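Inclusion membrane protein A (Chlamydia trachomatis, PDB 6E7E) is a SNARE-like inclusion membrane protein, here its soluble domain, that probably takes part in the homotypic fusion of chlamydial inclusions. Local coordinates at residues H34-F39 / V49-Y54; S43-A48 / E130-R135. The protein carries 2 engineered substitutions. All coordinates share one frame; numbering follows the deposited sequence.

Interaction 1. Residues H34-F39 / V49-Y54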
# COMPACT_ATOMS: atom_id res chain seq x y z
N HIS A 34 8.80 1.05 -17.36
CA HIS A 34 8.83 1.37 -18.81
C HIS A 34 9.28 2.81 -19.02
O HIS A 34 10.17 3.06 -19.82
CB HIS A 34 7.45 1.15 -19.43
CG HIS A 34 7.16 -0.25 -19.86
ND1 HIS A 34 6.61 -1.28 -19.12
CD2 HIS A 34 7.33 -0.75 -21.10
CE1 HIS A 34 6.46 -2.33 -19.93
NE2 HIS A 34 6.92 -2.02 -21.12
N LEU A 35 8.64 3.75 -18.35
CA LEU A 35 8.92 5.19 -18.55
C LEU A 35 10.38 5.48 -18.23
O LEU A 35 11.02 6.26 -18.93
CB LEU A 35 7.96 6.03 -17.71
CG LEU A 35 7.80 7.48 -18.14
CD1 LEU A 35 7.00 7.56 -19.43
CD2 LEU A 35 7.10 8.26 -17.04
N SER A 36 10.88 4.88 -17.17
CA SER A 36 12.27 5.10 -16.74
C SER A 36 13.23 4.73 -17.87
O SER A 36 14.17 5.47 -18.14
CB SER A 36 12.56 4.38 -15.45
OG SER A 36 13.87 4.63 -15.07
N LYS A 37 12.99 3.60 -18.52
CA LYS A 37 13.89 3.13 -19.58
C LYS A 37 13.67 3.94 -20.85
O LYS A 37 14.64 4.28 -21.52
CB LYS A 37 13.64 1.66 -19.85
CG LYS A 37 13.91 0.77 -18.66
CD LYS A 37 15.26 0.98 -18.03
CE LYS A 37 15.56 0.01 -16.91
NZ LYS A 37 16.69 0.46 -16.08
N GLU A 38 12.44 4.26 -21.17
CA GLU A 38 12.12 5.03 -22.39
C GLU A 38 12.83 6.38 -22.36
O GLU A 38 13.23 6.85 -23.41
CB GLU A 38 10.61 5.27 -22.46
CG GLU A 38 9.79 4.08 -22.85
CD GLU A 38 8.31 4.33 -22.61
OE1 GLU A 38 7.91 5.53 -22.74
OE2 GLU A 38 7.58 3.34 -22.31
N PHE A 39 12.94 6.99 -21.19
CA PHE A 39 13.43 8.37 -21.02
C PHE A 39 14.85 8.44 -20.49
O PHE A 39 15.37 9.53 -20.29
CB PHE A 39 12.44 9.20 -20.20
CG PHE A 39 11.26 9.62 -21.02
CD1 PHE A 39 10.14 8.81 -21.16
CD2 PHE A 39 11.28 10.83 -21.70
CE1 PHE A 39 9.10 9.18 -21.99
CE2 PHE A 39 10.22 11.20 -22.51
CZ PHE A 39 9.14 10.37 -22.65
N VAL A 49 13.11 9.74 -11.31
CA VAL A 49 11.88 9.73 -10.48
C VAL A 49 11.05 8.49 -10.84
O VAL A 49 10.42 7.90 -9.97
CB VAL A 49 11.06 11.04 -10.60
CG1 VAL A 49 10.39 11.31 -11.92
CG2 VAL A 49 9.97 11.03 -9.54
N SER A 50 11.04 8.11 -12.11
CA SER A 50 10.29 6.93 -12.55
C SER A 50 10.89 5.67 -11.90
O SER A 50 10.13 4.80 -11.44
CB SER A 50 10.30 6.86 -14.05
OG SER A 50 9.61 7.96 -14.64
N GLN A 51 12.20 5.56 -11.87
CA GLN A 51 12.84 4.42 -11.16
C GLN A 51 12.49 4.46 -9.67
O GLN A 51 12.29 3.39 -9.08
CB GLN A 51 14.35 4.45 -11.40
CG GLN A 51 15.12 3.41 -10.58
CD GLN A 51 14.77 1.96 -10.84
OE1 GLN A 51 14.49 1.57 -11.97
NE2 GLN A 51 14.79 1.15 -9.79
N ASP A 52 12.35 5.65 -9.09
CA ASP A 52 11.93 5.76 -7.68
C ASP A 52 10.53 5.20 -7.47
O ASP A 52 10.28 4.54 -6.44
CB ASP A 52 11.94 7.22 -7.21
CG ASP A 52 13.28 7.88 -7.09
OD1 ASP A 52 14.29 7.16 -7.02
OD2 ASP A 52 13.27 9.12 -7.06
N PHE A 53 9.60 5.44 -8.38
CA PHE A 53 8.27 4.81 -8.24
C PHE A 53 8.41 3.29 -8.32
O PHE A 53 7.76 2.57 -7.55
CB PHE A 53 7.32 5.29 -9.31
CG PHE A 53 6.67 6.59 -8.99
CD1 PHE A 53 5.64 6.63 -8.08
CD2 PHE A 53 7.09 7.78 -9.54
CE1 PHE A 53 5.02 7.81 -7.75
CE2 PHE A 53 6.46 8.96 -9.20
CZ PHE A 53 5.41 8.97 -8.32
N TYR A 54 9.23 2.80 -9.23
CA TYR A 54 9.42 1.34 -9.36
C TYR A 54 9.89 0.78 -8.02
O TYR A 54 9.36 -0.21 -7.51
CB TYR A 54 10.38 0.99 -10.49
CG TYR A 54 10.41 -0.51 -10.68
CD1 TYR A 54 9.34 -1.15 -11.31
CD2 TYR A 54 11.40 -1.30 -10.15
CE1 TYR A 54 9.27 -2.53 -11.43
CE2 TYR A 54 11.36 -2.68 -10.29
CZ TYR A 54 10.29 -3.29 -10.92
OH TYR A 54 10.26 -4.65 -11.02
O HOH W 1 15.26 2.35 -14.41

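Interaction 2. Residues S43-A48 / E130-R135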
# COMPACT_ATOMS: atom_id res chain seq x y z
N SER A 43 15.52 12.40 -20.72
CA SER A 43 15.24 13.20 -19.51
C SER A 43 15.74 12.42 -18.31
O SER A 43 15.02 11.58 -17.78
CB SER A 43 13.79 13.55 -19.36
OG SER A 43 13.61 14.24 -18.13
N LYS A 44 16.94 12.71 -17.87
CA LYS A 44 17.55 11.97 -16.74
C LYS A 44 16.71 12.15 -15.47
O LYS A 44 16.58 11.19 -14.71
CB LYS A 44 19.00 12.41 -16.56
CG LYS A 44 19.93 11.93 -17.66
CD LYS A 44 20.33 10.47 -17.55
CE LYS A 44 21.58 10.12 -18.34
NZ LYS A 44 21.74 8.65 -18.50
N ASP A 45 16.16 13.33 -15.23
CA ASP A 45 15.39 13.59 -13.99
C ASP A 45 14.09 12.79 -14.04
O ASP A 45 13.72 12.14 -13.05
CB ASP A 45 15.12 15.08 -13.80
CG ASP A 45 14.98 15.48 -12.34
OD1 ASP A 45 15.35 14.68 -11.47
OD2 ASP A 45 14.46 16.58 -12.09
N LEU A 46 13.40 12.77 -15.17
CA LEU A 46 12.18 11.96 -15.30
C LEU A 46 12.54 10.48 -15.12
O LEU A 46 11.80 9.75 -14.49
CB LEU A 46 11.53 12.19 -16.66
CG LEU A 46 10.32 11.31 -16.94
CD1 LEU A 46 9.20 11.52 -15.92
CD2 LEU A 46 9.83 11.54 -18.34
N SER A 47 13.64 10.05 -15.71
CA SER A 47 14.01 8.64 -15.63
C SER A 47 14.27 8.26 -14.17
O SER A 47 13.87 7.15 -13.73
CB SER A 47 15.19 8.37 -16.53
OG SER A 47 15.59 7.02 -16.47
N ALA A 48 14.95 9.11 -13.41
CA ALA A 48 15.29 8.81 -12.00
C ALA A 48 14.01 8.77 -11.15
O ALA A 48 13.85 7.85 -10.33
CB ALA A 48 16.27 9.83 -11.49
N GLU A 130 5.44 17.31 -10.35
CA GLU A 130 4.25 16.64 -9.82
C GLU A 130 4.59 15.20 -9.44
O GLU A 130 4.15 14.72 -8.37
CB GLU A 130 3.13 16.69 -10.85
CG GLU A 130 1.86 16.10 -10.31
CD GLU A 130 0.66 16.24 -11.22
OE1 GLU A 130 0.85 16.57 -12.40
OE2 GLU A 130 -0.47 16.04 -10.74
N LEU A 131 5.35 14.52 -10.26
CA LEU A 131 5.73 13.13 -9.99
C LEU A 131 6.55 13.05 -8.71
O LEU A 131 6.34 12.15 -7.89
CB LEU A 131 6.47 12.53 -11.17
CG LEU A 131 5.58 12.17 -12.34
CD1 LEU A 131 6.45 11.87 -13.56
CD2 LEU A 131 4.70 10.99 -12.01
N LYS A 132 7.50 13.96 -8.52
CA LYS A 132 8.31 13.93 -7.30
C LYS A 132 7.43 14.16 -6.07
O LYS A 132 7.65 13.53 -5.01
CB LYS A 132 9.39 14.99 -7.33
CG LYS A 132 10.52 14.73 -8.30
CD LYS A 132 11.46 15.89 -8.37
CE LYS A 132 12.56 15.69 -9.38
NZ LYS A 132 13.28 16.97 -9.63
N THR A 133 6.43 15.03 -6.20
CA THR A 133 5.54 15.34 -5.06
C THR A 133 4.70 14.10 -4.73
O THR A 133 4.53 13.78 -3.52
CB THR A 133 4.71 16.57 -5.42
OG1 THR A 133 5.58 17.67 -5.73
CG2 THR A 133 3.77 16.97 -4.31
N ILE A 134 4.14 13.45 -5.72
CA ILE A 134 3.35 12.22 -5.48
C ILE A 134 4.25 11.12 -4.92
O ILE A 134 3.84 10.41 -4.00
CB ILE A 134 2.62 11.78 -6.75
CG1 ILE A 134 1.59 12.83 -7.16
CG2 ILE A 134 1.99 10.41 -6.53
CD1 ILE A 134 1.10 12.64 -8.56
N ARG A 135 5.45 10.95 -5.46
CA ARG A 135 6.39 9.95 -4.92
C ARG A 135 6.58 10.19 -3.43
O ARG A 135 6.52 9.23 -2.64
CB ARG A 135 7.71 10.07 -5.66
CG ARG A 135 8.85 9.25 -5.08
CD ARG A 135 10.21 9.84 -5.45
NE ARG A 135 10.45 11.15 -4.88
CZ ARG A 135 11.34 12.05 -5.30
NH1 ARG A 135 12.22 11.73 -6.25
NH2 ARG A 135 11.39 13.25 -4.76
O HOH W 2 15.93 15.09 -8.93

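Interaction 1. Residues H34-F39 / V49-Y54
Ser36 and Ser50 face each other across an antiparallel helix hairpin of the all-helical IncA soluble domain, where the end of helix 4-38 packs against helix 44-57. The short axes run at 153° and approach to 8.1 Å, and at the two serines the backbones come nearer still, Ser36 CA to Ser50 CA being 5.0 Å. Both CB atoms point at the opposite helix and meet at 3.6 Å (Ser36 CB to Ser50 CB), while the two hydroxyls turn apart. Ser50 OG, anti to its own carbonyl carbon (chi1 -64°), swings to the Leu35 side, where Leu35 CD2 lies against it at 3.5 Å; its polar end is satisfied within its own helix by Leu46 O. Ser36 OG takes the other direction, with chi1 -179° carrying it alongside the start of the Gln51 side chain, 3.7 Å from Gln51 CB. Small residues at the crossing thus allow the close approach, and Leu35 fills the inner side, where it also touches Leu46 and Ala111 and Arg115 of helix 110-119. Between residues 34-39 and 49-54 no direct hydrogen bond forms; a water links them. The bent chain of Gln51 turns its amide oxygen to this water, which donates to both Gln51 OE1 and Ser36 OG and accepts from Lys37 NZ at 2.9 Å.

Interaction 2. Residues S43-A48 / E130-R135
The carboxylate of Asp45 is met by Lys132 NZ on the syn side of OD2, 19° out of the carboxylate plane; the other flat group, the guanidinium of Arg135, has one face over Lys132 CA, with CA lying off-centre, near the margin of the group. These residues belong to a helix-helix contact of the bundle, between the first turn of helix 44-57 and the long helix 125-165. The salt bridge from Lys132 NZ to Asp45 OD2 measures 2.8 Å. The lysine chain, extended beyond CG, crosses the aspartate at about a right angle and also sets its CE 3.4 Å from Asp45 OD2. A water donates to Asp45 OD1 at 2.6 Å and accepts weakly from Lys132 NZ, so both carboxylate oxygens are engaged. Beneath the charged pair two leucines meet by one methyl each: Leu46 CD1 touches Leu131 CD1 at 3.6 Å. Leu46 CG stands anti to the backbone N (chi1 175°), which sends the branch toward helix 125-165. Leu46 also touches Phe39, Val114 and Leu124, and Leu131 touches Phe53, Leu107 and Leu110. Ser43 N-caps the aspartate's helix through a weak bond from Leu46 N to Ser43 OG. The contact therefore pairs a buried apolar touch with a partly exposed ion pair, and the nearby helix N-terminus would probably favour the ionised form of Asp45.

In the fold
Helix 44-57 is common to both contacts: interaction 1 joins it to helix 4-38 just before it in the chain, and interaction 2 joins it to helix 125-165, whose segment lies 82 residues beyond 43-48 at the closest ends. The two centres lie 8 Å apart, on the same side of the chain's centre, and the contacts touch directly. Ser47 OG of interaction 2 lies 2.7 Å from Ser36 O of interaction 1, a probable hydrogen bond, and Asp52 OD2 forms a salt bridge of 2.9 Å with Arg135 NH1. Phe53 CZ packs on Leu131 O at 3.3 Å. Helix 44-57 thus packs against both helix 4-38 and helix 125-165 within a short distance.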